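Local coordinates for Myo-inositol 2-dehydrogenase (Thermotoga maritima, PDB 3EZY), which catalyses the NAD(+)-dependent oxidation of myo-inositol to 2-keto-myo-inositol (scyllo-inosose), probably as part of a myo-inositol degradation pathway, at residues Val192-Ser197 and Tyr317-Ser322; Ser72-His77 and Leu97-Ala102; Lys132-Val137 and Arg182-Glu187. One frame throughout, in Å; residues are numbered along the deposited sequence.

Contact 1 (Val192-Ser197 and Tyr317-Ser322)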
ATOM      1  N   VAL A 192      -7.314   6.223 -33.796  1.00 23.80           N
ATOM      2  CA  VAL A 192      -7.452   5.084 -32.927  1.00 24.69           C
ATOM      3  C   VAL A 192      -6.893   3.829 -33.603  1.00 23.62           C
ATOM      4  O   VAL A 192      -7.030   3.654 -34.816  1.00 24.35           O
ATOM      5  CB  VAL A 192      -8.951   4.876 -32.624  1.00 24.64           C
ATOM      6  CG1 VAL A 192      -9.228   3.549 -32.048  1.00 28.30           C
ATOM      7  CG2 VAL A 192      -9.480   5.990 -31.706  1.00 27.25           C
ATOM      8  N   PHE A 193      -6.274   2.950 -32.826  1.00 22.37           N
ATOM      9  CA  PHE A 193      -5.944   1.604 -33.283  1.00 21.85           C
ATOM     10  C   PHE A 193      -6.459   0.583 -32.274  1.00 22.15           C
ATOM     11  O   PHE A 193      -6.258   0.764 -31.067  1.00 21.26           O
ATOM     12  CB  PHE A 193      -4.439   1.410 -33.393  1.00 21.69           C
ATOM     13  CG  PHE A 193      -4.053  -0.021 -33.645  1.00 21.94           C
ATOM     14  CD1 PHE A 193      -4.038  -0.512 -34.920  1.00 22.53           C
ATOM     15  CD2 PHE A 193      -3.774  -0.883 -32.589  1.00 22.87           C
ATOM     16  CE1 PHE A 193      -3.718  -1.806 -35.173  1.00 20.96           C
ATOM     17  CE2 PHE A 193      -3.436  -2.203 -32.815  1.00 23.27           C
ATOM     18  CZ  PHE A 193      -3.421  -2.686 -34.114  1.00 25.28           C
ATOM     19  N   ALA A 194      -7.078  -0.488 -32.739  1.00 21.16           N
ATOM     20  CA  ALA A 194      -7.661  -1.432 -31.824  1.00 21.45           C
ATOM     21  C   ALA A 194      -7.313  -2.845 -32.225  1.00 22.45           C
ATOM     22  O   ALA A 194      -7.230  -3.144 -33.417  1.00 23.33           O
ATOM     23  CB  ALA A 194      -9.220  -1.241 -31.765  1.00 20.82           C
ATOM     24  N   ASP A 195      -7.075  -3.724 -31.242  1.00 22.28           N
ATOM     25  CA  ASP A 195      -7.073  -5.162 -31.525  1.00 22.41           C
ATOM     26  C   ASP A 195      -7.890  -5.881 -30.446  1.00 21.67           C
ATOM     27  O   ASP A 195      -8.168  -5.303 -29.398  1.00 20.71           O
ATOM     28  CB  ASP A 195      -5.648  -5.737 -31.659  1.00 22.12           C
ATOM     29  CG  ASP A 195      -5.605  -7.041 -32.497  1.00 23.02           C
ATOM     30  OD1 ASP A 195      -6.663  -7.676 -32.809  1.00 21.34           O
ATOM     31  OD2 ASP A 195      -4.498  -7.483 -32.785  1.00 25.42           O
ATOM     32  N   GLY A 196      -8.287  -7.125 -30.690  1.00 21.11           N
ATOM     33  CA  GLY A 196      -9.133  -7.830 -29.728  1.00 20.97           C
ATOM     34  C   GLY A 196      -8.975  -9.305 -30.034  1.00 21.36           C
ATOM     35  O   GLY A 196      -8.627  -9.633 -31.156  1.00 20.74           O
ATOM     36  N   SER A 197      -9.224 -10.168 -29.035  1.00 20.75           N
ATOM     37  CA  SER A 197      -9.129 -11.620 -29.153  1.00 21.73           C
ATOM     38  C   SER A 197     -10.249 -12.289 -28.388  1.00 22.56           C
ATOM     39  O   SER A 197     -10.963 -11.646 -27.619  1.00 22.62           O
ATOM     40  CB  SER A 197      -7.797 -12.115 -28.560  1.00 21.66           C
ATOM     41  OG  SER A 197      -6.673 -11.636 -29.281  1.00 22.97           O
ATOM     42  N   TYR A 317     -16.976   3.265 -33.480  1.00 22.28           N
ATOM     43  CA  TYR A 317     -16.977   2.889 -34.877  1.00 23.25           C
ATOM     44  C   TYR A 317     -15.574   2.898 -35.483  1.00 22.89           C
ATOM     45  O   TYR A 317     -15.235   1.999 -36.285  1.00 23.00           O
ATOM     46  CB  TYR A 317     -17.973   3.760 -35.655  1.00 24.62           C
ATOM     47  CG  TYR A 317     -19.366   3.158 -35.556  1.00 27.70           C
ATOM     48  CD1 TYR A 317     -19.590   1.845 -35.951  1.00 34.76           C
ATOM     49  CD2 TYR A 317     -20.417   3.857 -35.026  1.00 32.17           C
ATOM     50  CE1 TYR A 317     -20.855   1.256 -35.830  1.00 37.57           C
ATOM     51  CE2 TYR A 317     -21.685   3.298 -34.924  1.00 32.52           C
ATOM     52  CZ  TYR A 317     -21.899   2.001 -35.316  1.00 36.98           C
ATOM     53  OH  TYR A 317     -23.162   1.405 -35.216  1.00 39.32           O
ATOM     54  N   ALA A 318     -14.765   3.897 -35.126  1.00 21.87           N
ATOM     55  CA  ALA A 318     -13.349   3.922 -35.572  1.00 22.43           C
ATOM     56  C   ALA A 318     -12.573   2.697 -35.098  1.00 22.22           C
ATOM     57  O   ALA A 318     -11.796   2.113 -35.858  1.00 23.44           O
ATOM     58  CB  ALA A 318     -12.636   5.232 -35.098  1.00 21.29           C
ATOM     59  N   ALA A 319     -12.742   2.321 -33.829  1.00 21.67           N
ATOM     60  CA  ALA A 319     -12.122   1.100 -33.302  1.00 21.84           C
ATOM     61  C   ALA A 319     -12.606  -0.176 -33.987  1.00 22.38           C
ATOM     62  O   ALA A 319     -11.802  -1.094 -34.238  1.00 21.65           O
ATOM     63  CB  ALA A 319     -12.323   0.973 -31.746  1.00 20.29           C
ATOM     64  N   LYS A 320     -13.906  -0.257 -34.281  1.00 22.93           N
ATOM     65  CA  LYS A 320     -14.419  -1.449 -34.960  1.00 25.17           C
ATOM     66  C   LYS A 320     -13.783  -1.556 -36.336  1.00 25.46           C
ATOM     67  O   LYS A 320     -13.345  -2.637 -36.742  1.00 25.47           O
ATOM     68  CB  LYS A 320     -15.947  -1.419 -35.133  1.00 26.09           C
ATOM     69  CG  LYS A 320     -16.745  -1.752 -33.904  1.00 30.24           C
ATOM     70  CD  LYS A 320     -18.278  -1.536 -34.163  1.00 34.12           C
ATOM     71  CE  LYS A 320     -18.837  -2.732 -34.939  1.00 36.49           C
ATOM     72  NZ  LYS A 320     -20.240  -3.083 -34.512  1.00 40.26           N
ATOM     73  N   LYS A 321     -13.704  -0.435 -37.036  1.00 25.47           N
ATOM     74  CA  LYS A 321     -13.015  -0.406 -38.357  1.00 25.76           C
ATOM     75  C   LYS A 321     -11.501  -0.720 -38.254  1.00 24.99           C
ATOM     76  O   LYS A 321     -10.977  -1.527 -38.998  1.00 24.35           O
ATOM     77  CB  LYS A 321     -13.244   0.929 -39.041  1.00 26.31           C
ATOM     78  CG  LYS A 321     -12.731   1.071 -40.523  1.00 28.75           C
ATOM     79  CD  LYS A 321     -12.787   2.592 -40.851  1.00 33.59           C
ATOM     80  CE  LYS A 321     -12.790   2.925 -42.323  1.00 37.15           C
ATOM     81  NZ  LYS A 321     -13.419   1.809 -43.078  1.00 38.17           N
ATOM     82  N   SER A 322     -10.813  -0.136 -37.283  1.00 25.10           N
ATOM     83  CA  SER A 322      -9.404  -0.478 -37.028  1.00 24.10           C
ATOM     84  C   SER A 322      -9.188  -1.967 -36.778  1.00 24.35           C
ATOM     85  O   SER A 322      -8.243  -2.585 -37.267  1.00 23.79           O
ATOM     86  CB  SER A 322      -8.873   0.316 -35.844  1.00 24.18           C
ATOM     87  OG  SER A 322      -7.595  -0.183 -35.467  1.00 25.32           O
TER
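S322 turns its OG anti to the backbone N (chi1 170°), and this torsion carries the hydroxyl from the helix to the backbone of strand 192-197. There A194 N donates to S322 OG at 2.8 Å, with an N-H...O angle of 154°. The same OG is hydrogen-bonded to R327 O. The oxygen therefore accepts from the backbone N of A194 and donates to the backbone O of R327, which fixes its rotation. S322 OG also lies 3.3 Å from F193 CA, and it approaches the F193 ring obliquely, 3.6 Å from CD1.

V192 holds CG1 anti to its backbone N. This branch reaches the helix and lies 4.0 Å from A319 CB. A194 adds its methyl beside it. A194 CB is 3.8 Å from A319 CB and 3.6 Å from A319 O. The helix residues that meet the strand here, A318, A319 and S322, are all small. Helix and strand can therefore come close, and the axes of the two segments approach to 6.6 Å at a crossing angle of -60°.

V192 and A194 point to the helix, while F193 and D195 leave the sheet on its other side. There the F193 ring stacks on F193 of the second subunit, and D195 forms a salt bridge with R218 of that subunit. The large sheet of the C-terminal domain thus has helix packing on one face and a subunit interface on the other, as in other Gfo/Idh/MocA enzymes. Within the sheet, strand 189-197 lies between strand 212-219 and the short strand 329-330. V192 pairs with V329 of that short strand. Helix 306-325 packs over V192 and A194, and F170 of helix 169-172 touches both A194 and A319.

Contact 2 (Ser72-His77 and Leu97-Ala102)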
ATOM      1  N   SER A  72     -34.763   2.242 -20.894  1.00 24.49           N
ATOM      2  CA  SER A  72     -35.358   1.068 -21.509  1.00 26.10           C
ATOM      3  C   SER A  72     -34.328   0.529 -22.496  1.00 26.09           C
ATOM      4  O   SER A  72     -33.224   1.066 -22.610  1.00 26.18           O
ATOM      5  CB  SER A  72     -36.605   1.505 -22.260  1.00 25.67           C
ATOM      6  OG  SER A  72     -36.250   2.640 -23.045  1.00 29.30           O
ATOM      7  N   SER A  73     -34.678  -0.512 -23.235  1.00 26.99           N
ATOM      8  CA  SER A  73     -33.720  -1.096 -24.173  1.00 26.85           C
ATOM      9  C   SER A  73     -33.218  -0.062 -25.185  1.00 25.76           C
ATOM     10  O   SER A  73     -33.921   0.884 -25.544  1.00 24.63           O
ATOM     11  CB  SER A  73     -34.310  -2.320 -24.867  1.00 27.58           C
ATOM     12  OG  SER A  73     -35.332  -1.878 -25.733  1.00 32.10           O
ATOM     13  N   THR A  74     -31.969  -0.246 -25.594  1.00 25.93           N
ATOM     14  CA  THR A  74     -31.235   0.690 -26.449  1.00 26.73           C
ATOM     15  C   THR A  74     -31.976   0.975 -27.732  1.00 26.91           C
ATOM     16  O   THR A  74     -31.994   2.114 -28.197  1.00 26.25           O
ATOM     17  CB  THR A  74     -29.821   0.139 -26.792  1.00 26.33           C
ATOM     18  OG1 THR A  74     -29.132  -0.172 -25.567  1.00 30.57           O
ATOM     19  CG2 THR A  74     -28.997   1.135 -27.593  1.00 25.52           C
ATOM     20  N   ASN A  75     -32.585  -0.060 -28.299  1.00 28.13           N
ATOM     21  CA  ASN A  75     -33.341   0.128 -29.531  1.00 30.32           C
ATOM     22  C   ASN A  75     -34.601   1.003 -29.349  1.00 30.13           C
ATOM     23  O   ASN A  75     -35.221   1.425 -30.321  1.00 31.09           O
ATOM     24  CB  ASN A  75     -33.635  -1.218 -30.210  1.00 31.00           C
ATOM     25  CG  ASN A  75     -34.545  -2.131 -29.380  1.00 36.71           C
ATOM     26  OD1 ASN A  75     -35.103  -1.745 -28.342  1.00 43.33           O
ATOM     27  ND2 ASN A  75     -34.694  -3.365 -29.845  1.00 41.59           N
ATOM     28  N   THR A  76     -34.982   1.302 -28.113  1.00 29.03           N
ATOM     29  CA  THR A  76     -36.106   2.230 -27.921  1.00 28.79           C
ATOM     30  C   THR A  76     -35.652   3.655 -27.600  1.00 26.94           C
ATOM     31  O   THR A  76     -36.472   4.550 -27.505  1.00 25.47           O
ATOM     32  CB  THR A  76     -37.070   1.768 -26.812  1.00 28.67           C
ATOM     33  OG1 THR A  76     -36.391   1.777 -25.555  1.00 32.26           O
ATOM     34  CG2 THR A  76     -37.552   0.332 -27.075  1.00 32.67           C
ATOM     35  N   HIS A  77     -34.351   3.882 -27.472  1.00 25.83           N
ATOM     36  CA  HIS A  77     -33.900   5.177 -26.916  1.00 26.04           C
ATOM     37  C   HIS A  77     -34.224   6.339 -27.817  1.00 25.49           C
ATOM     38  O   HIS A  77     -34.695   7.382 -27.355  1.00 26.13           O
ATOM     39  CB  HIS A  77     -32.387   5.199 -26.625  1.00 25.29           C
ATOM     40  CG  HIS A  77     -31.985   4.386 -25.434  1.00 25.89           C
ATOM     41  ND1 HIS A  77     -30.662   4.216 -25.063  1.00 24.98           N
ATOM     42  CD2 HIS A  77     -32.723   3.694 -24.529  1.00 22.53           C
ATOM     43  CE1 HIS A  77     -30.608   3.479 -23.965  1.00 21.68           C
ATOM     44  NE2 HIS A  77     -31.840   3.144 -23.625  1.00 25.58           N
ATOM     45  N   LEU A  97     -26.714   6.156 -25.991  1.00 29.10           N
ATOM     46  CA  LEU A  97     -27.791   6.898 -26.641  1.00 29.37           C
ATOM     47  C   LEU A  97     -28.442   6.045 -27.710  1.00 29.78           C
ATOM     48  O   LEU A  97     -29.641   5.801 -27.682  1.00 30.25           O
ATOM     49  CB  LEU A  97     -27.216   8.149 -27.290  1.00 29.51           C
ATOM     50  CG  LEU A  97     -26.946   9.329 -26.373  1.00 28.57           C
ATOM     51  CD1 LEU A  97     -26.620  10.543 -27.257  1.00 25.95           C
ATOM     52  CD2 LEU A  97     -28.167   9.591 -25.503  1.00 26.49           C
ATOM     53  N   SER A  98     -27.643   5.618 -28.672  1.00 29.57           N
ATOM     54  CA  SER A  98     -28.075   4.673 -29.689  1.00 29.84           C
ATOM     55  C   SER A  98     -26.813   4.082 -30.302  1.00 29.75           C
ATOM     56  O   SER A  98     -25.716   4.642 -30.149  1.00 30.15           O
ATOM     57  CB  SER A  98     -28.908   5.374 -30.788  1.00 30.38           C
ATOM     58  OG  SER A  98     -29.295   4.403 -31.754  1.00 31.03           O
ATOM     59  N   LEU A  99     -26.939   2.943 -30.972  1.00 29.23           N
ATOM     60  CA  LEU A  99     -25.818   2.409 -31.715  1.00 28.90           C
ATOM     61  C   LEU A  99     -25.829   2.924 -33.137  1.00 29.51           C
ATOM     62  O   LEU A  99     -24.956   2.584 -33.898  1.00 29.03           O
ATOM     63  CB  LEU A  99     -25.823   0.874 -31.741  1.00 28.68           C
ATOM     64  CG  LEU A  99     -25.932   0.280 -30.331  1.00 27.51           C
ATOM     65  CD1 LEU A  99     -26.179  -1.248 -30.315  1.00 27.70           C
ATOM     66  CD2 LEU A  99     -24.793   0.698 -29.457  1.00 25.92           C
ATOM     67  N   ASN A 100     -26.818   3.750 -33.480  1.00 29.74           N
ATOM     68  CA  ASN A 100     -26.977   4.235 -34.848  1.00 30.43           C
ATOM     69  C   ASN A 100     -26.678   5.722 -34.931  1.00 29.71           C
ATOM     70  O   ASN A 100     -27.394   6.559 -34.385  1.00 29.35           O
ATOM     71  CB  ASN A 100     -28.398   3.952 -35.321  1.00 30.77           C
ATOM     72  CG  ASN A 100     -28.620   4.375 -36.746  1.00 34.10           C
ATOM     73  OD1 ASN A 100     -28.771   5.560 -37.035  1.00 35.13           O
ATOM     74  ND2 ASN A 100     -28.618   3.402 -37.658  1.00 35.04           N
ATOM     75  N   LEU A 101     -25.611   6.073 -35.618  1.00 30.30           N
ATOM     76  CA  LEU A 101     -25.185   7.462 -35.650  1.00 31.09           C
ATOM     77  C   LEU A 101     -26.248   8.436 -36.122  1.00 31.04           C
ATOM     78  O   LEU A 101     -26.293   9.558 -35.657  1.00 31.42           O
ATOM     79  CB  LEU A 101     -23.970   7.610 -36.545  1.00 32.31           C
ATOM     80  CG  LEU A 101     -23.521   9.064 -36.566  1.00 35.42           C
ATOM     81  CD1 LEU A 101     -23.039   9.404 -35.160  1.00 37.20           C
ATOM     82  CD2 LEU A 101     -22.404   9.291 -37.619  1.00 39.26           C
ATOM     83  N   ALA A 102     -27.081   8.023 -37.075  1.00 31.54           N
ATOM     84  CA  ALA A 102     -28.090   8.930 -37.627  1.00 32.06           C
ATOM     85  C   ALA A 102     -29.121   9.178 -36.542  1.00 31.20           C
ATOM     86  O   ALA A 102     -29.502  10.292 -36.299  1.00 31.53           O
ATOM     87  CB  ALA A 102     -28.734   8.326 -38.892  1.00 32.17           C
TER
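H77 points its ring edge at the backbone carbonyl of L97, in the Rossmann-fold domain that binds NAD in this family. The two segments follow strands 67-70 and 90-94, which are neighbours in the parallel sheet. Helix 77-86 joins these strands in a beta-alpha-beta crossover, so the contact brings together the loops at their C-terminal ends. L97 directly follows the EKP sequence characteristic of Gfo/Idh/MocA enzymes.

The imidazole is approached from three directions. L97 O sits at its edge, near the ring plane, and H77 ND1 donates to it in a weak bond of 3.2 Å with an N-H...O angle of 133°. ND1 also bonds to P96 O. The other nitrogen turns back to its own segment, where H77 NE2 donates to S72 O at 2.7 Å. That oxygen lies 23° out of the ring plane. T74 CA rests over the centre of one face, 3.7 Å above the plane. Carbonyls at both nitrogens and a carbon over the face leave the ring little freedom to turn.

T74 and L99 make the apolar part. Their side chains cross at about a right angle. T74 CG2 stands anti to the backbone N, which aims the methyl at L99 CG, 4.2 Å away. The same methyl lies just as near S98 CA.

Each segment is braced from within. S73 O accepts from both T76 N and T76 OG1, the hydroxyl lying in the carbonyl plane on a lone pair. N100 is the N-cap of helix 101-114. Just before it, S98 forms an ST turn, in which S98 OG accepts from N100 N at 3.1 Å.

Contact 3 (Lys132-Val137 and Arg182-Glu187)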
ATOM      1  N   LYS A 132     -12.068  13.055  -8.872  1.00 21.75           N
ATOM      2  CA  LYS A 132     -10.978  13.696  -8.184  1.00 22.15           C
ATOM      3  C   LYS A 132      -9.721  13.696  -9.063  1.00 21.30           C
ATOM      4  O   LYS A 132      -8.976  14.686  -9.118  1.00 20.70           O
ATOM      5  CB  LYS A 132     -10.733  13.003  -6.829  1.00 22.88           C
ATOM      6  CG  LYS A 132      -9.457  13.472  -6.165  1.00 26.36           C
ATOM      7  CD  LYS A 132      -9.644  14.500  -5.020  1.00 30.25           C
ATOM      8  CE  LYS A 132     -10.843  15.386  -5.141  1.00 33.57           C
ATOM      9  NZ  LYS A 132     -10.763  16.463  -4.084  1.00 38.54           N
ATOM     10  N   LEU A 133      -9.496  12.601  -9.790  1.00 20.26           N
ATOM     11  CA  LEU A 133      -8.342  12.525 -10.679  1.00 19.93           C
ATOM     12  C   LEU A 133      -8.501  13.520 -11.842  1.00 20.62           C
ATOM     13  O   LEU A 133      -7.561  14.239 -12.190  1.00 21.22           O
ATOM     14  CB  LEU A 133      -8.180  11.096 -11.234  1.00 20.20           C
ATOM     15  CG  LEU A 133      -6.934  10.881 -12.114  1.00 19.96           C
ATOM     16  CD1 LEU A 133      -6.358   9.459 -11.974  1.00 18.18           C
ATOM     17  CD2 LEU A 133      -7.234  11.186 -13.579  1.00 20.10           C
ATOM     18  N   LYS A 134      -9.687  13.568 -12.442  1.00 21.47           N
ATOM     19  CA  LYS A 134      -9.950  14.548 -13.515  1.00 22.14           C
ATOM     20  C   LYS A 134      -9.665  15.990 -13.050  1.00 22.32           C
ATOM     21  O   LYS A 134      -9.033  16.762 -13.786  1.00 22.65           O
ATOM     22  CB  LYS A 134     -11.389  14.413 -14.038  1.00 22.83           C
ATOM     23  CG  LYS A 134     -11.756  15.337 -15.235  1.00 23.57           C
ATOM     24  CD  LYS A 134     -12.355  16.629 -14.692  1.00 26.19           C
ATOM     25  CE  LYS A 134     -12.837  17.576 -15.806  1.00 31.80           C
ATOM     26  NZ  LYS A 134     -11.886  17.639 -16.967  1.00 37.74           N
ATOM     27  N   GLU A 135     -10.128  16.346 -11.852  1.00 22.28           N
ATOM     28  CA  GLU A 135      -9.881  17.688 -11.280  1.00 23.81           C
ATOM     29  C   GLU A 135      -8.409  17.949 -11.055  1.00 23.95           C
ATOM     30  O   GLU A 135      -7.885  19.002 -11.457  1.00 23.23           O
ATOM     31  CB  GLU A 135     -10.657  17.851  -9.977  1.00 25.38           C
ATOM     32  CG  GLU A 135     -12.149  18.042 -10.280  1.00 28.71           C
ATOM     33  CD  GLU A 135     -13.057  17.863  -9.085  1.00 33.40           C
ATOM     34  OE1 GLU A 135     -12.614  17.383  -8.024  1.00 37.18           O
ATOM     35  OE2 GLU A 135     -14.251  18.187  -9.225  1.00 38.58           O
ATOM     36  N   ALA A 136      -7.709  16.989 -10.445  1.00 22.99           N
ATOM     37  CA  ALA A 136      -6.271  17.161 -10.331  1.00 23.56           C
ATOM     38  C   ALA A 136      -5.572  17.376 -11.684  1.00 22.94           C
ATOM     39  O   ALA A 136      -4.729  18.238 -11.795  1.00 23.66           O
ATOM     40  CB  ALA A 136      -5.603  16.057  -9.544  1.00 22.99           C
ATOM     41  N   VAL A 137      -5.902  16.609 -12.700  1.00 22.81           N
ATOM     42  CA  VAL A 137      -5.271  16.797 -14.015  1.00 22.83           C
ATOM     43  C   VAL A 137      -5.564  18.208 -14.557  1.00 25.00           C
ATOM     44  O   VAL A 137      -4.676  18.928 -15.053  1.00 24.36           O
ATOM     45  CB  VAL A 137      -5.767  15.701 -15.008  1.00 22.39           C
ATOM     46  CG1 VAL A 137      -5.383  16.036 -16.432  1.00 20.20           C
ATOM     47  CG2 VAL A 137      -5.156  14.342 -14.622  1.00 20.64           C
ATOM     48  N   ARG A 182     -11.786  11.380 -23.020  1.00 22.50           N
ATOM     49  CA  ARG A 182     -12.049  12.752 -23.408  1.00 21.67           C
ATOM     50  C   ARG A 182     -12.229  13.601 -22.154  1.00 21.72           C
ATOM     51  O   ARG A 182     -11.708  14.698 -22.074  1.00 21.12           O
ATOM     52  CB  ARG A 182     -13.336  12.850 -24.250  1.00 20.68           C
ATOM     53  CG  ARG A 182     -13.201  12.139 -25.607  1.00 19.79           C
ATOM     54  CD  ARG A 182     -14.489  12.286 -26.447  1.00 21.93           C
ATOM     55  NE  ARG A 182     -14.792  13.679 -26.750  1.00 23.63           N
ATOM     56  CZ  ARG A 182     -15.811  14.377 -26.257  1.00 25.52           C
ATOM     57  NH1 ARG A 182     -16.660  13.825 -25.396  1.00 26.54           N
ATOM     58  NH2 ARG A 182     -15.971  15.655 -26.631  1.00 25.52           N
ATOM     59  N   TYR A 183     -12.980  13.086 -21.190  1.00 21.54           N
ATOM     60  CA  TYR A 183     -13.258  13.819 -19.964  1.00 21.94           C
ATOM     61  C   TYR A 183     -11.987  14.084 -19.154  1.00 22.50           C
ATOM     62  O   TYR A 183     -11.783  15.196 -18.649  1.00 22.49           O
ATOM     63  CB  TYR A 183     -14.179  12.967 -19.146  1.00 22.34           C
ATOM     64  CG  TYR A 183     -14.531  13.448 -17.775  1.00 24.66           C
ATOM     65  CD1 TYR A 183     -15.220  14.659 -17.565  1.00 26.33           C
ATOM     66  CD2 TYR A 183     -14.277  12.627 -16.679  1.00 28.34           C
ATOM     67  CE1 TYR A 183     -15.579  15.047 -16.279  1.00 29.55           C
ATOM     68  CE2 TYR A 183     -14.627  13.001 -15.424  1.00 27.92           C
ATOM     69  CZ  TYR A 183     -15.264  14.196 -15.225  1.00 30.36           C
ATOM     70  OH  TYR A 183     -15.589  14.499 -13.939  1.00 36.51           O
ATOM     71  N   ILE A 184     -11.133  13.068 -19.036  1.00 22.00           N
ATOM     72  CA  ILE A 184      -9.900  13.220 -18.252  1.00 23.55           C
ATOM     73  C   ILE A 184      -8.878  14.107 -18.981  1.00 24.07           C
ATOM     74  O   ILE A 184      -8.237  14.945 -18.365  1.00 24.78           O
ATOM     75  CB  ILE A 184      -9.210  11.866 -17.968  1.00 23.84           C
ATOM     76  CG1 ILE A 184     -10.118  10.903 -17.163  1.00 23.13           C
ATOM     77  CG2 ILE A 184      -7.794  12.069 -17.320  1.00 22.88           C
ATOM     78  CD1 ILE A 184     -10.527  11.355 -15.820  1.00 23.28           C
ATOM     79  N   MET A 185      -8.715  13.908 -20.284  1.00 24.25           N
ATOM     80  CA  MET A 185      -7.627  14.571 -20.996  1.00 24.70           C
ATOM     81  C   MET A 185      -7.958  15.981 -21.486  1.00 26.13           C
ATOM     82  O   MET A 185      -7.042  16.742 -21.799  1.00 26.17           O
ATOM     83  CB  MET A 185      -7.090  13.719 -22.148  1.00 24.46           C
ATOM     84  CG  MET A 185      -6.405  12.391 -21.684  1.00 23.26           C
ATOM     85  SD  MET A 185      -4.903  12.476 -20.644  1.00 13.38           S
ATOM     86  CE  MET A 185      -3.774  12.347 -22.025  1.00 22.86           C
ATOM     87  N   GLY A 186      -9.245  16.312 -21.548  1.00 26.22           N
ATOM     88  CA  GLY A 186      -9.664  17.656 -21.857  1.00 27.42           C
ATOM     89  C   GLY A 186      -9.410  18.017 -23.314  1.00 28.13           C
ATOM     90  O   GLY A 186      -9.357  19.194 -23.664  1.00 27.96           O
ATOM     91  N   GLU A 187      -9.257  17.008 -24.168  1.00 28.50           N
ATOM     92  CA  GLU A 187      -9.068  17.248 -25.597  1.00 28.83           C
ATOM     93  C   GLU A 187      -9.575  16.069 -26.383  1.00 28.71           C
ATOM     94  O   GLU A 187      -9.882  15.006 -25.812  1.00 28.79           O
ATOM     95  CB  GLU A 187      -7.603  17.490 -25.956  1.00 28.97           C
ATOM     96  CG  GLU A 187      -6.705  16.369 -25.482  1.00 29.68           C
ATOM     97  CD  GLU A 187      -5.276  16.460 -26.020  1.00 31.39           C
ATOM     98  OE1 GLU A 187      -5.102  16.819 -27.214  1.00 31.10           O
ATOM     99  OE2 GLU A 187      -4.346  16.103 -25.261  1.00 29.00           O
TER
HETATM  100  O   HOH W   1      -8.880  16.886 -16.648  1.00 34.74           O
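K134 lies across the ring of Y183, and the polar and ring contacts are built round this lysine. The first group of interactions is with the ring. K134 CG sits over the centre of one face, 3.6 Å above the plane, in a CH-pi contact. The chain crosses the tyrosine at about a right angle. Bends at chi2 (-92°) and chi4 bring NZ to the backbone of the other helix, at Y183 O. The ammonium makes an off-centre cation-pi interaction, with K134 NZ 4.9 Å from the Y183 ring centroid.

The second group is polar. K134 NZ donates to Y183 O at 3.0 Å, with a C=O...N angle of 165°. One water accepts from K134 NZ and donates to K134 O and I184 O, the last at 2.7 Å. It bridges the two helices.

The third group is apolar and faces the mixed sheet of the C-terminal domain, where V243 of strand 238-245 packs against L133, V137 and I184. I184 CD1 meets K134 CB at 3.6 Å. L133 CD2 touches I184 CG2 at 3.9 Å.

With an alanine in place of K134, Y183 O would probably lose its ammonium partner, and the ring of Y183 its cover on that face.

Helix 174-185 ends here, and G186 leaves it with positive phi. The lysine charge lies beside the carbonyls of the last turn. This placement is likely to be favourable for the helix dipole, and it joins the C-terminal end of one helix to the flank of another.

From the N terminus, contact 2 comes first. It closes a short loop from 72-77 to 97-102, round helix 77-86 and strand 90-94 of the Rossmann domain. Contact 3 follows in the C-terminal domain and closes a longer loop, from 132-137 to 182-187, joining helices 128-138 and 174-185. Strand 189-197 then opens contact 1, the longest closure, completed by helix 306-325 near the C terminus. The three are in series; none nests in or crosses another. Contacts 1 and 2 still touch, because Y317 OH probably bonds to L99 O at 2.5 Å. L101 also packs on K310 and L314, so helix 306-325 touches both domains. Contact 3 stays apart, about 9 Å from contact 1 by nearest atoms.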